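Protein ACDH-11, isoform b (Caenorhabditis elegans, PDB 4Y9J) belongs to the acyl-CoA dehydrogenase family of flavoproteins and binds flavin-adenine dinucleotide together with the ligand UCC. Local coordinates at residues Ala106-Asp117 / Leu175-Ala183; Val129-Ser138 / His318-Arg329. All blocks are in the same frame, centred on the assembly; numbering follows the deposited sequence.

Contact 1: Ala106-Asp117 / Leu175-Ala183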
loop_
_atom_site.group_PDB
_atom_site.type_symbol
_atom_site.label_atom_id
_atom_site.label_comp_id
_atom_site.label_asym_id
_atom_site.label_seq_id
_atom_site.Cartn_x
_atom_site.Cartn_y
_atom_site.Cartn_z
ATOM N N ALA B 106 -21.644 18.532 -14.730
ATOM C CA ALA B 106 -22.804 18.511 -15.601
ATOM C C ALA B 106 -23.959 19.334 -15.015
ATOM O O ALA B 106 -24.468 20.246 -15.688
ATOM C CB ALA B 106 -23.322 17.099 -15.813
ATOM N N GLU B 107 -24.377 18.987 -13.800
ATOM C CA GLU B 107 -25.518 19.629 -13.120
ATOM C C GLU B 107 -25.313 21.174 -13.102
ATOM O O GLU B 107 -26.261 21.948 -13.329
ATOM C CB GLU B 107 -25.576 19.188 -11.635
ATOM C CG GLU B 107 -26.595 18.163 -11.236
ATOM C CD GLU B 107 -26.350 17.571 -9.830
ATOM O OE1 GLU B 107 -25.508 18.049 -9.028
ATOM O OE2 GLU B 107 -27.015 16.577 -9.501
ATOM N N GLU B 108 -24.105 21.570 -12.768
ATOM C CA GLU B 108 -23.696 22.987 -12.634
ATOM C C GLU B 108 -23.394 23.714 -13.957
ATOM O O GLU B 108 -23.115 24.928 -13.958
ATOM C CB GLU B 108 -22.490 23.133 -11.687
ATOM C CG GLU B 108 -22.869 22.752 -10.256
ATOM C CD GLU B 108 -23.626 23.802 -9.497
ATOM O OE1 GLU B 108 -23.876 24.909 -10.052
ATOM O OE2 GLU B 108 -24.034 23.515 -8.364
ATOM N N GLY B 109 -23.407 22.974 -15.054
ATOM C CA GLY B 109 -23.181 23.541 -16.389
ATOM C C GLY B 109 -21.820 24.114 -16.557
ATOM O O GLY B 109 -21.640 25.026 -17.306
ATOM N N VAL B 110 -20.795 23.521 -15.915
ATOM C CA VAL B 110 -19.474 23.995 -16.107
ATOM C C VAL B 110 -19.036 24.015 -17.579
ATOM O O VAL B 110 -18.234 24.869 -17.964
ATOM C CB VAL B 110 -18.514 23.135 -15.246
ATOM C CG1 VAL B 110 -17.137 23.277 -15.723
ATOM C CG2 VAL B 110 -18.724 23.487 -13.791
ATOM N N ILE B 111 -19.548 23.083 -18.383
ATOM C CA ILE B 111 -19.429 23.106 -19.847
ATOM C C ILE B 111 -20.626 23.851 -20.459
ATOM O O ILE B 111 -20.431 24.732 -21.305
ATOM C CB ILE B 111 -19.426 21.676 -20.464
ATOM C CG1 ILE B 111 -18.323 20.824 -19.815
ATOM C CG2 ILE B 111 -19.192 21.731 -21.994
ATOM C CD1 ILE B 111 -16.985 21.484 -19.810
ATOM N N SER B 112 -21.849 23.504 -20.060
ATOM C CA SER B 112 -23.041 24.029 -20.717
ATOM C C SER B 112 -23.112 25.516 -20.773
ATOM O O SER B 112 -23.630 26.092 -21.734
ATOM C CB SER B 112 -24.359 23.546 -20.026
ATOM O OG SER B 112 -24.140 22.226 -19.616
ATOM N N ILE B 113 -22.777 26.149 -19.673
ATOM C CA ILE B 113 -22.856 27.610 -19.587
ATOM C C ILE B 113 -22.086 28.231 -20.769
ATOM O O ILE B 113 -22.570 29.206 -21.367
ATOM C CB ILE B 113 -22.401 28.117 -18.182
ATOM C CG1 ILE B 113 -23.485 27.811 -17.126
ATOM C CG2 ILE B 113 -22.100 29.616 -18.163
ATOM C CD1 ILE B 113 -22.941 27.782 -15.703
ATOM N N GLY B 114 -20.922 27.700 -21.125
ATOM C CA GLY B 114 -20.132 28.253 -22.213
ATOM C C GLY B 114 -20.765 28.262 -23.582
ATOM O O GLY B 114 -20.335 29.026 -24.449
ATOM N N TYR B 115 -21.802 27.440 -23.762
ATOM C CA TYR B 115 -22.468 27.248 -25.048
ATOM C C TYR B 115 -23.991 27.495 -25.045
ATOM O O TYR B 115 -24.635 27.242 -26.052
ATOM C CB TYR B 115 -22.202 25.831 -25.603
ATOM C CG TYR B 115 -20.733 25.584 -25.791
ATOM C CD1 TYR B 115 -20.118 25.970 -26.968
ATOM C CD2 TYR B 115 -19.945 25.007 -24.782
ATOM C CE1 TYR B 115 -18.742 25.850 -27.129
ATOM C CE2 TYR B 115 -18.575 24.824 -24.947
ATOM C CZ TYR B 115 -17.973 25.218 -26.155
ATOM O OH TYR B 115 -16.616 25.087 -26.361
ATOM N N GLU B 116 -24.553 27.955 -23.931
ATOM C CA GLU B 116 -26.010 28.092 -23.785
ATOM C C GLU B 116 -26.525 29.131 -24.815
ATOM O O GLU B 116 -26.216 30.294 -24.745
ATOM C CB GLU B 116 -26.421 28.416 -22.325
ATOM C CG GLU B 116 -27.944 28.592 -22.001
ATOM C CD GLU B 116 -28.978 27.849 -22.903
ATOM O OE1 GLU B 116 -28.739 26.659 -23.230
ATOM O OE2 GLU B 116 -30.099 28.426 -23.282
ATOM N N ASP B 117 -27.241 28.644 -25.798
ATOM C CA ASP B 117 -27.774 29.453 -26.945
ATOM C C ASP B 117 -28.594 30.709 -26.558
ATOM O O ASP B 117 -28.402 31.764 -27.153
ATOM C CB ASP B 117 -28.569 28.517 -27.865
ATOM C CG ASP B 117 -28.124 27.010 -27.696
ATOM O OD1 ASP B 117 -28.015 26.525 -26.532
ATOM O OD2 ASP B 117 -27.855 26.307 -28.691
ATOM N N LEU B 175 -21.477 16.075 -24.462
ATOM C CA LEU B 175 -20.470 16.870 -23.826
ATOM C C LEU B 175 -21.047 18.121 -23.184
ATOM O O LEU B 175 -20.537 18.554 -22.130
ATOM C CB LEU B 175 -19.329 17.228 -24.787
ATOM C CG LEU B 175 -18.548 16.048 -25.399
ATOM C CD1 LEU B 175 -17.760 16.465 -26.636
ATOM C CD2 LEU B 175 -17.612 15.407 -24.396
ATOM N N ARG B 176 -22.066 18.735 -23.806
ATOM C CA ARG B 176 -22.730 19.925 -23.248
ATOM C C ARG B 176 -23.868 19.621 -22.277
ATOM O O ARG B 176 -24.499 20.528 -21.776
ATOM C CB ARG B 176 -23.398 20.724 -24.407
ATOM C CG ARG B 176 -22.454 21.281 -25.403
ATOM C CD ARG B 176 -23.211 21.775 -26.642
ATOM N NE ARG B 176 -24.128 22.856 -26.291
ATOM C CZ ARG B 176 -24.979 23.446 -27.132
ATOM N NH1 ARG B 176 -25.085 23.031 -28.405
ATOM N NH2 ARG B 176 -25.781 24.414 -26.669
ATOM N N SER B 177 -24.241 18.367 -22.054
ATOM C CA SER B 177 -25.426 18.104 -21.254
ATOM C C SER B 177 -25.300 18.432 -19.795
ATOM O O SER B 177 -24.251 18.214 -19.160
ATOM C CB SER B 177 -25.773 16.670 -21.361
ATOM O OG SER B 177 -26.931 16.348 -20.639
ATOM N N ARG B 178 -26.383 18.951 -19.244
ATOM C CA ARG B 178 -26.471 19.175 -17.783
ATOM C C ARG B 178 -27.009 17.955 -17.032
ATOM O O ARG B 178 -27.062 17.954 -15.817
ATOM C CB ARG B 178 -27.330 20.423 -17.503
ATOM C CG ARG B 178 -26.679 21.678 -18.077
ATOM C CD ARG B 178 -27.247 23.044 -17.668
ATOM N NE ARG B 178 -26.950 23.355 -16.251
ATOM C CZ ARG B 178 -26.699 24.560 -15.730
ATOM N NH1 ARG B 178 -26.563 25.668 -16.488
ATOM N NH2 ARG B 178 -26.538 24.650 -14.411
ATOM N N ASP B 179 -27.440 16.940 -17.772
ATOM C CA ASP B 179 -27.972 15.681 -17.211
ATOM C C ASP B 179 -26.810 14.746 -16.853
ATOM O O ASP B 179 -26.170 14.158 -17.712
ATOM C CB ASP B 179 -28.887 14.991 -18.220
ATOM C CG ASP B 179 -29.620 13.804 -17.635
ATOM O OD1 ASP B 179 -29.218 13.195 -16.619
ATOM O OD2 ASP B 179 -30.638 13.473 -18.189
ATOM N N PRO B 180 -26.547 14.606 -15.578
ATOM C CA PRO B 180 -25.396 13.811 -15.114
ATOM C C PRO B 180 -25.471 12.375 -15.569
ATOM O O PRO B 180 -24.435 11.758 -15.716
ATOM C CB PRO B 180 -25.454 13.915 -13.585
ATOM C CG PRO B 180 -26.755 14.485 -13.263
ATOM C CD PRO B 180 -27.432 15.017 -14.487
ATOM N N SER B 181 -26.671 11.850 -15.793
ATOM C CA SER B 181 -26.814 10.491 -16.349
ATOM C C SER B 181 -26.518 10.389 -17.841
ATOM O O SER B 181 -26.450 9.290 -18.374
ATOM C CB SER B 181 -28.245 9.923 -16.078
ATOM O OG SER B 181 -29.189 10.398 -17.076
ATOM N N LYS B 182 -26.401 11.516 -18.558
ATOM C CA LYS B 182 -26.195 11.474 -20.021
ATOM C C LYS B 182 -24.855 12.114 -20.390
ATOM O O LYS B 182 -24.359 11.905 -21.488
ATOM C CB LYS B 182 -27.232 12.307 -20.746
ATOM C CG LYS B 182 -28.665 11.796 -20.740
ATOM C CD LYS B 182 -29.426 12.363 -21.927
ATOM C CE LYS B 182 -30.625 13.191 -21.489
ATOM N NZ LYS B 182 -31.919 12.756 -22.147
ATOM N N ALA B 183 -24.351 12.997 -19.558
ATOM C CA ALA B 183 -23.221 13.822 -19.966
ATOM C C ALA B 183 -22.004 13.009 -20.276
ATOM O O ALA B 183 -21.693 12.073 -19.582
ATOM C CB ALA B 183 -22.882 14.891 -18.928
HETATM O O HOH W 1 -24.923 24.278 -23.663
HETATM O O HOH W 2 -27.330 23.954 -29.694
#
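A Schellman motif closes helix 96-107, and the loop that follows helix 166-175 lies against this helix end, with Arg-178 reaching over the turn and Ala-106 facing the loop backbone. Gly-109, at positive phi, sends its N back to Ala-106 O. The Arg-178 chain bends at chi3 (70°) and brings its guanidinium edge to the helix terminus: NH2 donates to Glu-107 O at 2.9 Å, the acceptor lying near the guanidinium plane, while NE adds a weak bond to the same oxygen. Gly-109 N lies against one face of that group, toward its rim. Lower on the same side chain, Arg-178 CG lies 3.0 Å from Ser-112 OG, a hydroxyl that donates to Arg-176 O over 2.8 Å from above the carbonyl plane. The methyl of Ala-106 meets Ala-183 CB at 3.8 Å.

At the far end Arg-176 passes beside Tyr-115, its NE 3.6 Å from Tyr-115 CB, and forms a salt bridge with Asp-117, NH2 to OD1 being 3.1 Å. Water 1 joins Arg-176 NE to Ser-112 O. The two arginines thus do different work: a cation set at the carbonyl end of a helix should interact favourably with its dipole, whereas the other meets an exposed carboxylate directly, though by weak bonds, and a second time through water 2, which links NH1 to Asp-117 OD2.

Contact 2: Val129-Ser138 / His318-Arg329. With UCC (S-{(3S,5R,9R)-1-[(2R,3S,4R,5R)-5-(6-amino-9H-purin-9-yl)-4-hydroxy-3-(phosphonooxy)tetrahydrofuran-2-yl]-3,5,9-trihydroxy-8,8-dimethyl-3,5-dioxido-10,14-dioxo-2,4,6-trioxa-11,15-diaza-3lambda~5~,5lambda~5~-diphosphaheptadecan-17-yl} undecanethioate), chain F.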
loop_
_atom_site.group_PDB
_atom_site.type_symbol
_atom_site.label_atom_id
_atom_site.label_comp_id
_atom_site.label_asym_id
_atom_site.label_seq_id
_atom_site.Cartn_x
_atom_site.Cartn_y
_atom_site.Cartn_z
ATOM N N VAL B 129 -15.961 31.065 -17.285
ATOM C CA VAL B 129 -14.622 31.201 -16.757
ATOM C C VAL B 129 -14.561 31.473 -15.238
ATOM O O VAL B 129 -13.768 30.878 -14.537
ATOM C CB VAL B 129 -13.767 32.208 -17.605
ATOM C CG1 VAL B 129 -12.473 32.538 -16.920
ATOM C CG2 VAL B 129 -13.440 31.575 -18.943
ATOM N N ALA B 130 -15.450 32.318 -14.729
ATOM C CA ALA B 130 -15.540 32.581 -13.271
ATOM C C ALA B 130 -15.920 31.301 -12.490
ATOM O O ALA B 130 -15.377 30.997 -11.421
ATOM C CB ALA B 130 -16.611 33.683 -13.031
ATOM N N LYS B 131 -16.826 30.520 -13.072
ATOM C CA LYS B 131 -17.279 29.307 -12.418
ATOM C C LYS B 131 -16.154 28.268 -12.377
ATOM O O LYS B 131 -15.939 27.636 -11.349
ATOM C CB LYS B 131 -18.556 28.749 -13.056
ATOM C CG LYS B 131 -19.350 27.893 -12.103
ATOM C CD LYS B 131 -20.721 27.529 -12.667
ATOM C CE LYS B 131 -21.580 27.025 -11.519
ATOM N NZ LYS B 131 -23.003 26.824 -11.895
ATOM N N LEU B 132 -15.436 28.120 -13.479
ATOM C CA LEU B 132 -14.265 27.285 -13.559
ATOM C C LEU B 132 -13.185 27.713 -12.585
ATOM O O LEU B 132 -12.469 26.846 -11.994
ATOM C CB LEU B 132 -13.686 27.277 -14.980
ATOM C CG LEU B 132 -14.541 26.575 -16.019
ATOM C CD1 LEU B 132 -14.116 27.036 -17.412
ATOM C CD2 LEU B 132 -14.347 25.072 -15.893
ATOM N N PHE B 133 -13.043 29.018 -12.432
ATOM C CA PHE B 133 -12.093 29.561 -11.485
ATOM C C PHE B 133 -12.429 29.203 -10.009
ATOM O O PHE B 133 -11.526 28.939 -9.201
ATOM C CB PHE B 133 -11.935 31.049 -11.705
ATOM C CG PHE B 133 -11.081 31.773 -10.659
ATOM C CD1 PHE B 133 -9.678 31.679 -10.635
ATOM C CD2 PHE B 133 -11.716 32.533 -9.663
ATOM C CE1 PHE B 133 -8.953 32.394 -9.676
ATOM C CE2 PHE B 133 -10.993 33.253 -8.733
ATOM C CZ PHE B 133 -9.626 33.202 -8.738
ATOM N N LEU B 134 -13.709 29.221 -9.647
ATOM C CA LEU B 134 -14.133 28.765 -8.334
ATOM C C LEU B 134 -13.941 27.235 -8.176
ATOM O O LEU B 134 -13.487 26.757 -7.119
ATOM C CB LEU B 134 -15.568 29.138 -8.072
ATOM C CG LEU B 134 -15.884 30.627 -8.166
ATOM C CD1 LEU B 134 -17.378 30.766 -7.899
ATOM C CD2 LEU B 134 -15.065 31.423 -7.169
ATOM N N PHE B 135 -14.196 26.478 -9.248
ATOM C CA PHE B 135 -14.162 25.011 -9.205
ATOM C C PHE B 135 -12.735 24.505 -9.088
ATOM O O PHE B 135 -12.451 23.608 -8.271
ATOM C CB PHE B 135 -14.860 24.432 -10.475
ATOM C CG PHE B 135 -14.928 22.934 -10.537
ATOM C CD1 PHE B 135 -15.523 22.210 -9.506
ATOM C CD2 PHE B 135 -14.396 22.247 -11.604
ATOM C CE1 PHE B 135 -15.647 20.846 -9.551
ATOM C CE2 PHE B 135 -14.481 20.848 -11.643
ATOM C CZ PHE B 135 -15.131 20.162 -10.642
ATOM N N SER B 136 -11.834 25.087 -9.882
ATOM C CA SER B 136 -10.535 24.447 -10.181
ATOM C C SER B 136 -9.691 23.979 -8.965
ATOM O O SER B 136 -9.249 22.833 -8.945
ATOM C CB SER B 136 -9.751 25.348 -11.130
ATOM O OG SER B 136 -8.724 24.587 -11.740
ATOM N N PRO B 137 -9.496 24.832 -7.932
ATOM C CA PRO B 137 -8.687 24.379 -6.822
ATOM C C PRO B 137 -9.392 23.404 -5.886
ATOM O O PRO B 137 -8.730 22.793 -5.053
ATOM C CB PRO B 137 -8.336 25.671 -6.077
ATOM C CG PRO B 137 -9.378 26.664 -6.484
ATOM C CD PRO B 137 -9.785 26.272 -7.847
ATOM N N SER B 138 -10.686 23.219 -6.022
ATOM C CA SER B 138 -11.353 22.134 -5.322
ATOM C C SER B 138 -11.756 20.916 -6.122
ATOM O O SER B 138 -12.436 20.026 -5.588
ATOM C CB SER B 138 -12.629 22.687 -4.728
ATOM O OG SER B 138 -12.298 23.650 -3.757
ATOM N N HIS B 318 -8.346 27.300 -19.894
ATOM C CA HIS B 318 -8.647 26.486 -18.709
ATOM C C HIS B 318 -7.382 26.289 -17.874
ATOM O O HIS B 318 -7.437 26.270 -16.649
ATOM C CB HIS B 318 -9.177 25.111 -19.094
ATOM C CG HIS B 318 -10.646 25.037 -19.357
ATOM N ND1 HIS B 318 -11.257 25.547 -20.486
ATOM C CD2 HIS B 318 -11.625 24.435 -18.661
ATOM C CE1 HIS B 318 -12.542 25.267 -20.462
ATOM N NE2 HIS B 318 -12.785 24.608 -19.359
ATOM N N ASN B 319 -6.251 26.070 -18.526
ATOM C CA ASN B 319 -5.015 25.834 -17.762
ATOM C C ASN B 319 -4.641 27.114 -16.998
ATOM O O ASN B 319 -4.196 27.041 -15.874
ATOM C CB ASN B 319 -3.883 25.404 -18.683
ATOM C CG ASN B 319 -2.669 24.965 -17.934
ATOM O OD1 ASN B 319 -2.586 23.843 -17.437
ATOM N ND2 ASN B 319 -1.707 25.873 -17.818
ATOM N N ALA B 320 -4.846 28.276 -17.593
ATOM C CA ALA B 320 -4.601 29.511 -16.892
ATOM C C ALA B 320 -5.513 29.710 -15.694
ATOM O O ALA B 320 -5.117 30.254 -14.663
ATOM C CB ALA B 320 -4.700 30.694 -17.853
ATOM N N VAL B 321 -6.774 29.317 -15.882
ATOM C CA VAL B 321 -7.768 29.285 -14.806
ATOM C C VAL B 321 -7.234 28.465 -13.603
ATOM O O VAL B 321 -7.345 28.901 -12.468
ATOM C CB VAL B 321 -9.099 28.718 -15.251
ATOM C CG1 VAL B 321 -9.997 28.470 -14.044
ATOM C CG2 VAL B 321 -9.807 29.642 -16.205
ATOM N N ALA B 322 -6.645 27.319 -13.893
ATOM C CA ALA B 322 -6.107 26.423 -12.886
ATOM C C ALA B 322 -4.900 27.059 -12.186
ATOM O O ALA B 322 -4.854 27.060 -10.973
ATOM C CB ALA B 322 -5.682 25.138 -13.519
ATOM N N SER B 323 -3.979 27.648 -12.951
ATOM C CA SER B 323 -2.842 28.327 -12.368
ATOM C C SER B 323 -3.309 29.391 -11.380
ATOM O O SER B 323 -2.819 29.497 -10.257
ATOM C CB SER B 323 -1.987 28.964 -13.474
ATOM O OG SER B 323 -1.342 27.998 -14.253
ATOM N N LEU B 324 -4.242 30.204 -11.804
ATOM C CA LEU B 324 -4.740 31.306 -11.029
ATOM C C LEU B 324 -5.565 30.811 -9.851
ATOM O O LEU B 324 -5.546 31.439 -8.786
ATOM C CB LEU B 324 -5.552 32.265 -11.906
ATOM C CG LEU B 324 -4.637 33.083 -12.843
ATOM C CD1 LEU B 324 -5.383 33.686 -13.984
ATOM C CD2 LEU B 324 -3.887 34.143 -12.069
ATOM N N GLY B 325 -6.280 29.717 -10.060
ATOM C CA GLY B 325 -7.019 29.067 -8.989
ATOM C C GLY B 325 -6.117 28.628 -7.803
ATOM O O GLY B 325 -6.444 28.928 -6.624
ATOM N N TYR B 326 -4.976 28.061 -8.128
ATOM C CA TYR B 326 -3.995 27.641 -7.102
ATOM C C TYR B 326 -3.354 28.840 -6.395
ATOM O O TYR B 326 -3.176 28.822 -5.166
ATOM C CB TYR B 326 -2.924 26.745 -7.697
ATOM C CG TYR B 326 -3.475 25.420 -8.186
ATOM C CD1 TYR B 326 -4.199 24.617 -7.357
ATOM C CD2 TYR B 326 -3.265 24.974 -9.487
ATOM C CE1 TYR B 326 -4.714 23.407 -7.791
ATOM C CE2 TYR B 326 -3.756 23.753 -9.918
ATOM C CZ TYR B 326 -4.490 22.983 -9.061
ATOM O OH TYR B 326 -5.093 21.799 -9.429
ATOM N N MET B 327 -3.033 29.870 -7.176
ATOM C CA MET B 327 -2.482 31.110 -6.629
ATOM C C MET B 327 -3.467 31.773 -5.666
ATOM O O MET B 327 -3.151 32.078 -4.505
ATOM C CB MET B 327 -2.075 32.039 -7.752
ATOM C CG MET B 327 -0.955 31.495 -8.621
ATOM S SD MET B 327 -0.759 32.203 -10.308
ATOM C CE MET B 327 -0.516 33.843 -9.855
ATOM N N ARG B 328 -4.697 31.952 -6.101
ATOM C CA ARG B 328 -5.722 32.539 -5.232
ATOM C C ARG B 328 -5.998 31.646 -4.031
ATOM O O ARG B 328 -6.174 32.162 -2.911
ATOM C CB ARG B 328 -6.993 32.786 -6.017
ATOM C CG ARG B 328 -8.249 33.147 -5.177
ATOM C CD ARG B 328 -8.103 34.392 -4.352
ATOM N NE ARG B 328 -7.782 35.540 -5.212
ATOM C CZ ARG B 328 -6.932 36.516 -4.946
ATOM N NH1 ARG B 328 -6.244 36.516 -3.802
ATOM N NH2 ARG B 328 -6.767 37.518 -5.831
ATOM N N ARG B 329 -6.080 30.339 -4.231
ATOM C CA ARG B 329 -6.389 29.451 -3.114
ATOM C C ARG B 329 -5.317 29.564 -1.966
ATOM O O ARG B 329 -5.654 29.724 -0.806
ATOM C CB ARG B 329 -6.583 27.993 -3.585
ATOM C CG ARG B 329 -6.812 26.989 -2.473
ATOM C CD ARG B 329 -8.063 27.334 -1.677
ATOM N NE ARG B 329 -9.311 27.259 -2.480
ATOM C CZ ARG B 329 -10.030 26.148 -2.662
ATOM N NH1 ARG B 329 -9.605 24.977 -2.206
ATOM N NH2 ARG B 329 -11.147 26.200 -3.386
HETATM O OA1 UCC F . -1.086 18.182 -22.445
HETATM C CA1 UCC F . -2.237 17.758 -22.849
HETATM C CA2 UCC F . -3.478 17.417 -22.017
HETATM C CA3 UCC F . -3.581 17.903 -20.605
HETATM C CA4 UCC F . -5.023 18.410 -20.266
HETATM C CA5 UCC F . -4.992 19.930 -20.058
HETATM C CA6 UCC F . -5.820 20.338 -18.889
HETATM C CA7 UCC F . -5.794 21.843 -18.678
HETATM C CA8 UCC F . -6.821 21.898 -17.619
HETATM C CA9 UCC F . -6.611 22.669 -16.432
HETATM C C10 UCC F . -6.512 21.873 -15.209
HETATM C C11 UCC F . -5.092 22.184 -14.760
HETATM S S UCC F . -2.645 17.422 -24.437
HETATM C CP1 UCC F . -1.183 17.731 -25.499
HETATM C CP2 UCC F . -0.688 19.145 -25.510
HETATM N NP1 UCC F . 0.293 19.393 -26.586
HETATM C CP3 UCC F . 0.575 20.664 -26.878
HETATM O OP1 UCC F . 0.168 21.631 -26.234
HETATM C CP4 UCC F . 1.395 20.908 -28.128
HETATM C CP5 UCC F . 2.588 21.810 -27.780
HETATM N NP2 UCC F . 3.168 22.118 -29.082
HETATM C CP6 UCC F . 2.738 23.086 -29.889
HETATM O OP2 UCC F . 1.878 23.896 -29.573
HETATM C CP8 UCC F . 3.491 23.194 -31.200
HETATM O OP3 UCC F . 3.788 24.601 -31.454
HETATM C CPB UCC F . 2.734 22.798 -32.446
HETATM C CP7 UCC F . 1.278 23.256 -32.617
HETATM C CP9 UCC F . 2.299 21.319 -32.052
HETATM C CPA UCC F . 3.631 22.345 -33.620
HETATM O O7 UCC F . 2.800 21.928 -34.732
HETATM P P2 UCC F . 3.410 21.908 -36.234
HETATM O O21 UCC F . 2.371 21.377 -37.209
HETATM O O22 UCC F . 4.837 21.357 -36.108
HETATM O O6 UCC F . 3.635 23.505 -36.444
HETATM P P1 UCC F . 2.963 24.476 -37.513
HETATM O O11 UCC F . 3.258 24.071 -38.950
HETATM O O12 UCC F . 3.386 25.830 -37.029
HETATM O "O5'" UCC F . 1.353 24.226 -37.153
HETATM C "C5'" UCC F . 0.459 23.690 -38.160
HETATM C "C4'" UCC F . -0.785 24.579 -38.348
HETATM C "C3'" UCC F . -0.403 25.984 -38.804
HETATM O "O3'" UCC F . -1.483 26.410 -39.595
HETATM P P3 UCC F . -1.335 26.706 -41.140
HETATM O O33 UCC F . -2.761 27.012 -41.541
HETATM O O32 UCC F . -0.941 25.378 -41.743
HETATM O O31 UCC F . -0.304 27.860 -41.205
HETATM C "C2'" UCC F . -0.345 26.836 -37.544
HETATM O "O2'" UCC F . -0.736 28.198 -37.710
HETATM O "O4'" UCC F . -1.466 24.738 -37.085
HETATM C "C1'" UCC F . -1.446 26.120 -36.750
HETATM N N9 UCC F . -1.392 26.290 -35.290
HETATM C C4 UCC F . -2.274 27.037 -34.636
HETATM N N3 UCC F . -3.390 27.729 -34.968
HETATM C C8 UCC F . -0.448 25.800 -34.452
HETATM N N7 UCC F . -0.740 26.196 -33.199
HETATM C C5 UCC F . -1.859 26.954 -33.237
HETATM C C6 UCC F . -2.735 27.640 -32.250
HETATM N N6 UCC F . -2.405 27.599 -30.934
HETATM N N1 UCC F . -3.805 28.355 -32.725
HETATM C C2 UCC F . -4.106 28.387 -34.039
HETATM O O HOH W 3 -12.331 28.008 -5.105
HETATM O O HOH W 4 -7.150 22.266 -11.372
HETATM O O HOH W 5 -6.859 25.590 -9.407
HETATM O O HOH W 6 -9.153 24.870 -14.690
#
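Helices 129-135 and 318-329 cross at -48° with their axes 8.7 Å apart at closest approach, and the backbones draw nearest where Pro-137 faces Gly-325, their CA atoms 5.4 Å apart. Phe-133 is the knob of a knobs-into-holes contact, seated among Val-321, Leu-324, Gly-325 and Arg-328. With CG anti to the backbone N (chi1 173°), its ring extends along the partner helix, presenting an edge to Leu-324 O, 3.6 Å from CE1, and touching the CB and CG of Arg-328 with CZ. Val-321 answers from the other helix: its CG1 branch presses on Phe-133 CA at 3.5 Å, while CG2 meets Val-129 CG1. Further toward the start of 318-329, Leu-132 sets both methyls against the His-318 ring, CD1 being 3.4 Å from NE2.

At the other end Arg-329 folds back through bends at chi2 and chi3 and lays one guanidinium face over Pro-137 CB. Its edge carries the polar bonds: NH2 donates to Ser-138 OG at 2.8 Å and a nearly straight 166°, and also to water 3, which in turn donates to Leu-134 O. Glu-66 of helix 44-74 pairs with both Arg-329 and Ser-138, tying a third helix to this corner. Ser-136 OG touches Ala-322 CA and is hydrogen-bonded to waters 4, 5 and 6, of which 5 and 6 donate to Ala-322 O and His-318 O; water 5 also lies over the centre of the Tyr-326 ring. The methyl of Ala-322, which also touches Ser-136 OG, lies 3.3 Å from C11 of UCC. Such packing joins the N-terminal and C-terminal helical domains of the acyl-CoA dehydrogenase fold, and here one of the joined helices also lines the UCC pocket, with His-318, Asn-319 and Ala-322.

Helix 96-107 is followed by helix 121-135, and the segments of the two contacts alternate along the chain. Although their centres lie 19 Å apart, the contacts touch directly. Glu-108 OE1 of contact 1 forms a salt bridge with Lys-131 NZ of contact 2 at 2.8 Å, and Val-110 CG1 packs on Leu-132 CD2 at 3.3 Å. The loop 175-183 is thus connected to helix 304-338 through segment 106-117 and then helix 121-135. Only contact 2 includes residues of the UCC pocket; in contact 1 the side chain of Ile-111 remains about 10 Å from this ligand. FAD is farther from both, about 11 Å from the Tyr-326 side chain and about 14 Å from that of Leu-175.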